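PDB 2O20: catabolite control protein A from Lactococcus lactis, which probably acts as a global transcription regulator of the LacI family, binding DNA to repress or activate genes in carbon catabolite control. Local coordinates for residues K61-P71 and F115-M126; N103-L112 and Y125-I134. The protein carries 1 engineered substitution. All coordinates share one frame; numbering follows the deposited sequence.

Contact 1: residues K61-P71 and F115-M126; sequences KRTTTVGVILP and FLSKQVDGIVYM
Strands 65-70 and 122-125 pair as parallel neighbours in the Rossmann-like sheet of the periplasmic-binding-protein fold, running 20° apart. Gly67 sits at the middle of the pairing: its N donates to Gly122 O at 2.9 Å and its O accepts from Val124 N, while Ile69 N and O bond on to Val124 O and Met126 N. Asp121 and Thr65 hold each other twice. Asp121 N gives to Thr65 O, and Thr65 N returns a bond of 2.8 Å to Asp121 OD2, met on the anti side of the carboxylate. Exchanging Asp121 for an alanine removes the carboxylate and would probably leave Thr65 N without its acceptor and nearby Lys61 without an opposite charge. Helix 105-118 ends in a Schellman motif, Gln119 being C-prime and Val120 N bonded to Phe115 O. Gly67 CA makes a CH-pi contact over one face of the Phe115 ring, 3.8 Å from its centroid; a side chain there would collide. Ile69 CG1 reaches Phe115 CE2 at 3.4 Å. Met126 bends at chi3 (-90°), bringing CE within 3.5 Å of Val68 CG1. Strand 95-100 flanks strand 65-70, helix 294-309 packs on Val66 and Val124, and Phe78 of helix 76-91 touches Leu70, Pro71 and Met126.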
loop_
_atom_site.group_PDB
_atom_site.type_symbol
_atom_site.label_atom_id
_atom_site.label_comp_id
_atom_site.label_asym_id
_atom_site.label_seq_id
_atom_site.Cartn_x
_atom_site.Cartn_y
_atom_site.Cartn_z
ATOM N N LYS D 61 -17.041 10.228 -31.093
ATOM C CA LYS D 61 -17.666 9.888 -29.829
ATOM C C LYS D 61 -16.711 10.228 -28.678
ATOM O O LYS D 61 -15.485 10.223 -28.834
ATOM C CB LYS D 61 -18.091 8.414 -29.757
ATOM C CG LYS D 61 -18.932 8.119 -28.508
ATOM C CD LYS D 61 -19.525 6.731 -28.504
ATOM C CE LYS D 61 -20.195 6.430 -27.170
ATOM N NZ LYS D 61 -20.586 4.994 -27.047
ATOM N N ARG D 62 -17.301 10.569 -27.540
ATOM C CA ARG D 62 -16.573 10.761 -26.299
ATOM C C ARG D 62 -15.482 9.679 -26.131
ATOM O O ARG D 62 -15.704 8.496 -26.445
ATOM C CB ARG D 62 -17.576 10.667 -25.144
ATOM C CG ARG D 62 -17.020 10.943 -23.754
ATOM C CD ARG D 62 -16.589 12.380 -23.626
ATOM N NE ARG D 62 -17.633 13.313 -24.067
ATOM C CZ ARG D 62 -17.448 14.623 -24.199
ATOM N NH1 ARG D 62 -16.263 15.165 -23.917
ATOM N NH2 ARG D 62 -18.453 15.394 -24.605
ATOM N N THR D 63 -14.311 10.069 -25.631
ATOM C CA THR D 63 -13.294 9.078 -25.285
ATOM C C THR D 63 -13.883 8.056 -24.337
ATOM O O THR D 63 -14.561 8.417 -23.378
ATOM C CB THR D 63 -12.085 9.710 -24.584
ATOM O OG1 THR D 63 -11.539 10.719 -25.434
ATOM C CG2 THR D 63 -11.007 8.651 -24.299
ATOM N N THR D 64 -13.625 6.786 -24.609
ATOM C CA THR D 64 -14.083 5.708 -23.730
ATOM C C THR D 64 -13.591 5.913 -22.290
ATOM O O THR D 64 -12.420 6.293 -22.056
ATOM C CB THR D 64 -13.619 4.355 -24.294
ATOM O OG1 THR D 64 -14.314 4.116 -25.526
ATOM C CG2 THR D 64 -13.837 3.225 -23.327
ATOM N N THR D 65 -14.501 5.675 -21.346
ATOM C CA THR D 65 -14.260 5.985 -19.934
ATOM C C THR D 65 -14.617 4.750 -19.137
ATOM O O THR D 65 -15.734 4.244 -19.241
ATOM C CB THR D 65 -15.076 7.203 -19.445
ATOM O OG1 THR D 65 -14.693 8.376 -20.182
ATOM C CG2 THR D 65 -14.865 7.454 -17.956
ATOM N N VAL D 66 -13.637 4.297 -18.351
ATOM C CA VAL D 66 -13.749 3.170 -17.453
ATOM C C VAL D 66 -13.839 3.602 -15.977
ATOM O O VAL D 66 -12.967 4.340 -15.471
ATOM C CB VAL D 66 -12.626 2.134 -17.685
ATOM C CG1 VAL D 66 -12.870 1.401 -19.006
ATOM C CG2 VAL D 66 -11.270 2.784 -17.729
ATOM N N GLY D 67 -14.918 3.155 -15.338
ATOM C CA GLY D 67 -15.138 3.305 -13.886
ATOM C C GLY D 67 -14.550 2.122 -13.128
ATOM O O GLY D 67 -14.857 0.969 -13.426
ATOM N N VAL D 68 -13.735 2.406 -12.111
ATOM C CA VAL D 68 -13.129 1.345 -11.269
ATOM C C VAL D 68 -13.469 1.594 -9.810
ATOM O O VAL D 68 -13.112 2.627 -9.243
ATOM C CB VAL D 68 -11.577 1.292 -11.427
ATOM C CG1 VAL D 68 -10.985 0.115 -10.666
ATOM C CG2 VAL D 68 -11.173 1.245 -12.909
ATOM N N ILE D 69 -14.125 0.616 -9.204
ATOM C CA ILE D 69 -14.551 0.671 -7.813
ATOM C C ILE D 69 -13.708 -0.314 -7.042
ATOM O O ILE D 69 -13.601 -1.470 -7.442
ATOM C CB ILE D 69 -16.019 0.264 -7.639
ATOM C CG1 ILE D 69 -16.872 1.082 -8.592
ATOM C CG2 ILE D 69 -16.438 0.461 -6.149
ATOM C CD1 ILE D 69 -18.302 0.728 -8.629
ATOM N N LEU D 70 -13.105 0.162 -5.952
ATOM C CA LEU D 70 -12.311 -0.698 -5.058
ATOM C C LEU D 70 -12.542 -0.227 -3.634
ATOM O O LEU D 70 -12.910 0.930 -3.440
ATOM C CB LEU D 70 -10.804 -0.644 -5.406
ATOM C CG LEU D 70 -10.062 0.698 -5.300
ATOM C CD1 LEU D 70 -8.508 0.476 -5.235
ATOM C CD2 LEU D 70 -10.370 1.657 -6.445
ATOM N N PRO D 71 -12.411 -1.131 -2.645
ATOM C CA PRO D 71 -12.626 -0.702 -1.250
ATOM C C PRO D 71 -11.745 0.495 -0.856
ATOM O O PRO D 71 -12.239 1.515 -0.373
ATOM C CB PRO D 71 -12.246 -1.955 -0.474
ATOM C CG PRO D 71 -12.666 -3.032 -1.368
ATOM C CD PRO D 71 -12.226 -2.587 -2.708
ATOM N N PHE D 115 -21.170 6.979 -11.619
ATOM C CA PHE D 115 -20.686 6.336 -12.861
ATOM C C PHE D 115 -21.750 6.305 -13.973
ATOM O O PHE D 115 -21.479 6.668 -15.113
ATOM C CB PHE D 115 -20.221 4.880 -12.587
ATOM C CG PHE D 115 -18.852 4.746 -11.933
ATOM C CD1 PHE D 115 -18.112 5.844 -11.508
ATOM C CD2 PHE D 115 -18.342 3.483 -11.706
ATOM C CE1 PHE D 115 -16.867 5.681 -10.896
ATOM C CE2 PHE D 115 -17.110 3.302 -11.091
ATOM C CZ PHE D 115 -16.363 4.409 -10.697
ATOM N N LEU D 116 -22.953 5.838 -13.628
ATOM C CA LEU D 116 -24.064 5.709 -14.585
ATOM C C LEU D 116 -24.506 7.083 -15.093
ATOM O O LEU D 116 -24.852 7.219 -16.263
ATOM C CB LEU D 116 -25.261 4.945 -13.969
ATOM C CG LEU D 116 -25.265 3.396 -13.904
ATOM C CD1 LEU D 116 -24.018 2.759 -13.244
ATOM C CD2 LEU D 116 -26.535 2.897 -13.183
ATOM N N SER D 117 -24.451 8.097 -14.228
ATOM C CA SER D 117 -24.763 9.473 -14.628
ATOM C C SER D 117 -23.679 10.096 -15.498
ATOM O O SER D 117 -23.997 10.866 -16.408
ATOM C CB SER D 117 -25.023 10.382 -13.414
ATOM O OG SER D 117 -23.863 11.119 -13.055
ATOM N N LYS D 118 -22.409 9.797 -15.204
ATOM C CA LYS D 118 -21.298 10.224 -16.064
ATOM C C LYS D 118 -21.251 9.453 -17.374
ATOM O O LYS D 118 -20.478 9.794 -18.245
ATOM C CB LYS D 118 -19.957 10.048 -15.375
ATOM C CG LYS D 118 -19.632 11.056 -14.312
ATOM C CD LYS D 118 -18.336 10.656 -13.634
ATOM C CE LYS D 118 -18.047 11.488 -12.413
ATOM N NZ LYS D 118 -17.068 10.790 -11.494
ATOM N N GLN D 119 -22.071 8.417 -17.509
ATOM C CA GLN D 119 -22.108 7.593 -18.713
ATOM C C GLN D 119 -20.738 6.928 -18.974
ATOM O O GLN D 119 -20.208 6.944 -20.102
ATOM C CB GLN D 119 -22.573 8.409 -19.934
ATOM C CG GLN D 119 -24.056 8.789 -19.943
ATOM C CD GLN D 119 -24.370 9.813 -21.015
ATOM O OE1 GLN D 119 -24.934 9.486 -22.057
ATOM N NE2 GLN D 119 -23.952 11.051 -20.789
ATOM N N VAL D 120 -20.159 6.345 -17.932
ATOM C CA VAL D 120 -18.986 5.494 -18.155
ATOM C C VAL D 120 -19.398 4.367 -19.116
ATOM O O VAL D 120 -20.581 3.935 -19.180
ATOM C CB VAL D 120 -18.338 4.946 -16.842
ATOM C CG1 VAL D 120 -18.085 6.073 -15.840
ATOM C CG2 VAL D 120 -19.163 3.824 -16.235
ATOM N N ASP D 121 -18.408 3.923 -19.877
ATOM C CA ASP D 121 -18.577 2.937 -20.926
ATOM C C ASP D 121 -18.421 1.500 -20.405
ATOM O O ASP D 121 -18.883 0.546 -21.033
ATOM C CB ASP D 121 -17.584 3.235 -22.057
ATOM C CG ASP D 121 -17.805 4.600 -22.673
ATOM O OD1 ASP D 121 -18.754 4.710 -23.448
ATOM O OD2 ASP D 121 -17.097 5.586 -22.342
ATOM N N GLY D 122 -17.767 1.358 -19.258
ATOM C CA GLY D 122 -17.504 0.066 -18.662
ATOM C C GLY D 122 -17.019 0.216 -17.222
ATOM O O GLY D 122 -16.489 1.256 -16.855
ATOM N N ILE D 123 -17.249 -0.822 -16.420
ATOM C CA ILE D 123 -16.939 -0.836 -14.976
ATOM C C ILE D 123 -16.087 -2.064 -14.613
ATOM O O ILE D 123 -16.401 -3.179 -14.997
ATOM C CB ILE D 123 -18.276 -0.815 -14.114
ATOM C CG1 ILE D 123 -18.985 0.521 -14.300
ATOM C CG2 ILE D 123 -18.006 -1.005 -12.641
ATOM C CD1 ILE D 123 -20.440 0.539 -13.882
ATOM N N VAL D 124 -15.022 -1.837 -13.854
ATOM C CA VAL D 124 -14.307 -2.903 -13.160
ATOM C C VAL D 124 -14.656 -2.809 -11.675
ATOM O O VAL D 124 -14.488 -1.755 -11.066
ATOM C CB VAL D 124 -12.785 -2.763 -13.307
ATOM C CG1 VAL D 124 -12.052 -3.887 -12.548
ATOM C CG2 VAL D 124 -12.367 -2.717 -14.793
ATOM N N TYR D 125 -15.164 -3.912 -11.119
ATOM C CA TYR D 125 -15.534 -3.977 -9.707
ATOM C C TYR D 125 -14.603 -4.873 -8.909
ATOM O O TYR D 125 -14.349 -6.009 -9.284
ATOM C CB TYR D 125 -16.947 -4.529 -9.556
ATOM C CG TYR D 125 -17.376 -4.702 -8.114
ATOM C CD1 TYR D 125 -17.989 -3.670 -7.421
ATOM C CD2 TYR D 125 -17.127 -5.899 -7.433
ATOM C CE1 TYR D 125 -18.356 -3.821 -6.091
ATOM C CE2 TYR D 125 -17.496 -6.058 -6.086
ATOM C CZ TYR D 125 -18.096 -5.029 -5.427
ATOM O OH TYR D 125 -18.474 -5.205 -4.094
ATOM N N MET D 126 -14.176 -4.351 -7.763
ATOM C CA MET D 126 -13.382 -5.065 -6.780
ATOM C C MET D 126 -14.045 -4.804 -5.433
ATOM O O MET D 126 -14.561 -3.725 -5.199
ATOM C CB MET D 126 -11.945 -4.522 -6.757
ATOM C CG MET D 126 -11.009 -5.002 -7.844
ATOM S SD MET D 126 -9.489 -3.993 -7.831
ATOM C CE MET D 126 -9.961 -2.718 -8.961
#

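Contact 2: residues N103-L112 and Y125-I134; sequences NDVEKEEKVL and YMGSSLDEKI
With CG anti to the carbonyl carbon (chi1 -70°) and the chain extended beyond it, Glu108 reaches from helix 105-118 to Tyr125, whose own CG lies anti to its backbone N (chi1 177°). Tyr125 OH donates to Glu108 OE2 at 2.9 Å, from above the carboxylate plane, while OE2 itself lies at the edge of the ring; the two planes are turned 64° apart. Two waters also grip this buried carboxylate: one donates to OE2 and to Met126 O, the other to Glu108 OE1 and Ser129 O while accepting from Asp131 N. Glu108 thus ties the loop after strand 122-125 to the first turns of its helix, at the C-terminal edge of the parallel sheet in this alpha/beta fold. Gly127 has backbone angles that call for glycine, and a side chain there would strike Tyr125 OH. On the next helix, Ile134 is a knob among Val105, Glu108, Glu109 and Leu112, its CD1 meeting Glu109 CG at 3.5 Å and also touching Glu108 CB. Ile134 CG2 presses on Leu112 CD1 at 3.4 Å, a tight fit. Asp131 is the N-cap of helix 132-141, its OD2 accepting from Lys133 N at 2.8 Å; Val105 CG1 lies 3.8 Å from Asp131 CG. Lys133 passes Glu109 at a slant, and Lys133 NZ stays 4.0 Å from Glu109 OE1, opposite charges too far apart for a salt bridge.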
loop_
_atom_site.group_PDB
_atom_site.type_symbol
_atom_site.label_atom_id
_atom_site.label_comp_id
_atom_site.label_asym_id
_atom_site.label_seq_id
_atom_site.Cartn_x
_atom_site.Cartn_y
_atom_site.Cartn_z
ATOM N N ASN D 103 -15.726 -0.869 1.092
ATOM C CA ASN D 103 -16.632 -2.017 1.207
ATOM C C ASN D 103 -18.006 -1.760 1.863
ATOM O O ASN D 103 -18.573 -2.650 2.520
ATOM C CB ASN D 103 -15.913 -3.129 1.968
ATOM C CG ASN D 103 -15.162 -4.041 1.071
ATOM O OD1 ASN D 103 -14.054 -4.418 1.392
ATOM N ND2 ASN D 103 -15.767 -4.435 -0.056
ATOM N N ASP D 104 -18.513 -0.542 1.708
ATOM C CA ASP D 104 -19.797 -0.111 2.273
ATOM C C ASP D 104 -20.824 -0.093 1.123
ATOM O O ASP D 104 -20.640 0.622 0.153
ATOM C CB ASP D 104 -19.603 1.291 2.890
ATOM C CG ASP D 104 -20.876 1.887 3.502
ATOM O OD1 ASP D 104 -20.746 2.655 4.479
ATOM O OD2 ASP D 104 -21.997 1.636 3.029
ATOM N N VAL D 105 -21.922 -0.841 1.259
ATOM C CA VAL D 105 -22.901 -0.999 0.177
ATOM C C VAL D 105 -23.628 0.303 -0.187
ATOM O O VAL D 105 -23.936 0.531 -1.358
ATOM C CB VAL D 105 -23.915 -2.135 0.492
ATOM C CG1 VAL D 105 -24.935 -2.278 -0.627
ATOM C CG2 VAL D 105 -23.172 -3.450 0.681
ATOM N N GLU D 106 -23.856 1.173 0.790
ATOM C CA GLU D 106 -24.393 2.507 0.532
ATOM C C GLU D 106 -23.437 3.325 -0.328
ATOM O O GLU D 106 -23.846 4.044 -1.233
ATOM C CB GLU D 106 -24.608 3.273 1.840
ATOM C CG GLU D 106 -25.528 2.628 2.861
ATOM C CD GLU D 106 -25.760 3.532 4.088
ATOM O OE1 GLU D 106 -25.493 4.759 3.995
ATOM O OE2 GLU D 106 -26.228 3.024 5.140
ATOM N N LYS D 107 -22.148 3.208 -0.012
ATOM C CA LYS D 107 -21.096 3.918 -0.725
ATOM C C LYS D 107 -20.966 3.348 -2.145
ATOM O O LYS D 107 -20.831 4.086 -3.102
ATOM C CB LYS D 107 -19.786 3.809 0.062
ATOM C CG LYS D 107 -18.871 5.037 0.016
ATOM C CD LYS D 107 -17.785 4.983 1.145
ATOM C CE LYS D 107 -18.052 5.956 2.281
ATOM N NZ LYS D 107 -17.166 5.727 3.495
ATOM N N GLU D 108 -21.043 2.027 -2.268
ATOM C CA GLU D 108 -21.029 1.372 -3.582
ATOM C C GLU D 108 -22.193 1.855 -4.462
ATOM O O GLU D 108 -21.983 2.162 -5.638
ATOM C CB GLU D 108 -21.045 -0.151 -3.437
ATOM C CG GLU D 108 -19.727 -0.703 -2.887
ATOM C CD GLU D 108 -19.770 -2.180 -2.568
ATOM O OE1 GLU D 108 -20.888 -2.718 -2.330
ATOM O OE2 GLU D 108 -18.674 -2.800 -2.520
ATOM N N GLU D 109 -23.401 1.948 -3.889
ATOM C CA GLU D 109 -24.575 2.419 -4.641
ATOM C C GLU D 109 -24.421 3.844 -5.133
ATOM O O GLU D 109 -24.793 4.150 -6.257
ATOM C CB GLU D 109 -25.859 2.356 -3.786
ATOM C CG GLU D 109 -26.496 0.990 -3.740
ATOM C CD GLU D 109 -27.809 1.016 -2.992
ATOM O OE1 GLU D 109 -27.826 0.617 -1.808
ATOM O OE2 GLU D 109 -28.811 1.464 -3.584
ATOM N N LYS D 110 -23.915 4.721 -4.278
ATOM C CA LYS D 110 -23.674 6.106 -4.657
ATOM C C LYS D 110 -22.630 6.191 -5.783
ATOM O O LYS D 110 -22.814 6.926 -6.744
ATOM C CB LYS D 110 -23.236 6.930 -3.444
ATOM C CG LYS D 110 -24.354 7.131 -2.437
ATOM C CD LYS D 110 -23.904 7.839 -1.166
ATOM C CE LYS D 110 -23.522 9.291 -1.427
ATOM N NZ LYS D 110 -23.333 10.026 -0.146
ATOM N N VAL D 111 -21.553 5.417 -5.660
ATOM C CA VAL D 111 -20.488 5.396 -6.688
ATOM C C VAL D 111 -21.057 5.022 -8.070
ATOM O O VAL D 111 -20.820 5.729 -9.062
ATOM C CB VAL D 111 -19.313 4.464 -6.280
ATOM C CG1 VAL D 111 -18.372 4.214 -7.453
ATOM C CG2 VAL D 111 -18.544 5.068 -5.100
ATOM N N LEU D 112 -21.826 3.938 -8.134
ATOM C CA LEU D 112 -22.514 3.545 -9.380
ATOM C C LEU D 112 -23.467 4.598 -9.961
ATOM O O LEU D 112 -23.566 4.747 -11.178
ATOM C CB LEU D 112 -23.287 2.246 -9.194
ATOM C CG LEU D 112 -22.486 0.980 -8.927
ATOM C CD1 LEU D 112 -23.452 -0.195 -8.857
ATOM C CD2 LEU D 112 -21.453 0.738 -9.996
ATOM N N TYR D 125 -15.164 -3.912 -11.119
ATOM C CA TYR D 125 -15.534 -3.977 -9.707
ATOM C C TYR D 125 -14.603 -4.873 -8.909
ATOM O O TYR D 125 -14.349 -6.009 -9.284
ATOM C CB TYR D 125 -16.947 -4.529 -9.556
ATOM C CG TYR D 125 -17.376 -4.702 -8.114
ATOM C CD1 TYR D 125 -17.989 -3.670 -7.421
ATOM C CD2 TYR D 125 -17.127 -5.899 -7.433
ATOM C CE1 TYR D 125 -18.356 -3.821 -6.091
ATOM C CE2 TYR D 125 -17.496 -6.058 -6.086
ATOM C CZ TYR D 125 -18.096 -5.029 -5.427
ATOM O OH TYR D 125 -18.474 -5.205 -4.094
ATOM N N MET D 126 -14.176 -4.351 -7.763
ATOM C CA MET D 126 -13.382 -5.065 -6.780
ATOM C C MET D 126 -14.045 -4.804 -5.433
ATOM O O MET D 126 -14.561 -3.725 -5.199
ATOM C CB MET D 126 -11.945 -4.522 -6.757
ATOM C CG MET D 126 -11.009 -5.002 -7.844
ATOM S SD MET D 126 -9.489 -3.993 -7.831
ATOM C CE MET D 126 -9.961 -2.718 -8.961
ATOM N N GLY D 127 -14.051 -5.806 -4.563
ATOM C CA GLY D 127 -14.679 -5.690 -3.246
ATOM C C GLY D 127 -15.073 -7.069 -2.758
ATOM O O GLY D 127 -14.939 -8.044 -3.489
ATOM N N SER D 128 -15.566 -7.163 -1.530
ATOM C CA SER D 128 -15.785 -8.473 -0.910
ATOM C C SER D 128 -16.782 -9.308 -1.705
ATOM O O SER D 128 -16.582 -10.515 -1.868
ATOM C CB SER D 128 -16.234 -8.320 0.545
ATOM O OG SER D 128 -17.326 -7.422 0.658
ATOM N N SER D 129 -17.846 -8.671 -2.198
ATOM C CA SER D 129 -18.750 -9.302 -3.158
ATOM C C SER D 129 -19.884 -8.375 -3.583
ATOM O O SER D 129 -20.248 -7.440 -2.869
ATOM C CB SER D 129 -19.367 -10.581 -2.590
ATOM O OG SER D 129 -19.958 -10.281 -1.345
ATOM N N LEU D 130 -20.461 -8.697 -4.736
ATOM C CA LEU D 130 -21.493 -7.896 -5.373
ATOM C C LEU D 130 -22.865 -8.070 -4.702
ATOM O O LEU D 130 -23.482 -9.135 -4.794
ATOM C CB LEU D 130 -21.570 -8.261 -6.863
ATOM C CG LEU D 130 -22.251 -7.229 -7.752
ATOM C CD1 LEU D 130 -21.411 -5.970 -7.834
ATOM C CD2 LEU D 130 -22.529 -7.817 -9.136
ATOM N N ASP D 131 -23.330 -7.016 -4.030
ATOM C CA ASP D 131 -24.634 -7.008 -3.353
ATOM C C ASP D 131 -25.779 -6.987 -4.366
ATOM O O ASP D 131 -25.636 -6.476 -5.474
ATOM C CB ASP D 131 -24.718 -5.797 -2.400
ATOM C CG ASP D 131 -25.989 -5.777 -1.558
ATOM O OD1 ASP D 131 -25.916 -6.159 -0.369
ATOM O OD2 ASP D 131 -27.053 -5.360 -2.077
ATOM N N GLU D 132 -26.919 -7.547 -3.970
ATOM C CA GLU D 132 -28.078 -7.654 -4.854
ATOM C C GLU D 132 -28.610 -6.291 -5.298
ATOM O O GLU D 132 -29.124 -6.162 -6.411
ATOM C CB GLU D 132 -29.198 -8.448 -4.160
ATOM C CG GLU D 132 -30.322 -8.907 -5.080
ATOM C CD GLU D 132 -29.839 -9.885 -6.143
ATOM O OE1 GLU D 132 -29.492 -11.031 -5.776
ATOM O OE2 GLU D 132 -29.793 -9.503 -7.343
ATOM N N LYS D 133 -28.512 -5.295 -4.413
ATOM C CA LYS D 133 -28.811 -3.902 -4.766
ATOM C C LYS D 133 -27.891 -3.488 -5.920
ATOM O O LYS D 133 -28.355 -3.013 -6.959
ATOM C CB LYS D 133 -28.582 -2.960 -3.575
ATOM C CG LYS D 133 -29.516 -3.170 -2.372
ATOM C CD LYS D 133 -29.476 -1.948 -1.441
ATOM C CE LYS D 133 -30.363 -2.104 -0.216
ATOM N NZ LYS D 133 -30.984 -0.799 0.215
ATOM N N ILE D 134 -26.592 -3.720 -5.723
ATOM C CA ILE D 134 -25.544 -3.383 -6.705
ATOM C C ILE D 134 -25.746 -4.194 -8.005
ATOM O O ILE D 134 -25.761 -3.635 -9.102
ATOM C CB ILE D 134 -24.108 -3.643 -6.117
ATOM C CG1 ILE D 134 -23.934 -3.053 -4.706
ATOM C CG2 ILE D 134 -23.020 -3.066 -7.008
ATOM C CD1 ILE D 134 -24.203 -1.550 -4.562
HETATM O O HOH W 1 -18.886 -5.326 2.275
HETATM O O HOH W 2 -16.368 -2.146 -3.502
HETATM O O HOH W 3 -21.502 -5.023 -3.316
#

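Contacts 1 and 2 lie with centres about 14 Å apart in the same sugar-binding-type domain and interleave along the chain: 61-71, 103-112, 115-126, then 125-134. Helix 105-118 begins in contact 2 and ends in contact 1; Tyr125 and Met126 belong to both, where strand 122-125 gives way to the loop leading to helix 132-141. The strands and helices thus follow one another in repeated beta-alpha-beta order. The two contacts meet directly where Ile69 CD1 packs on Leu112 CD2 at 3.4 Å and where Pro71 lies by Gly127. Contact 1 builds the interior of the sheet, and contact 2 packs two successive helices against each other on one of its faces.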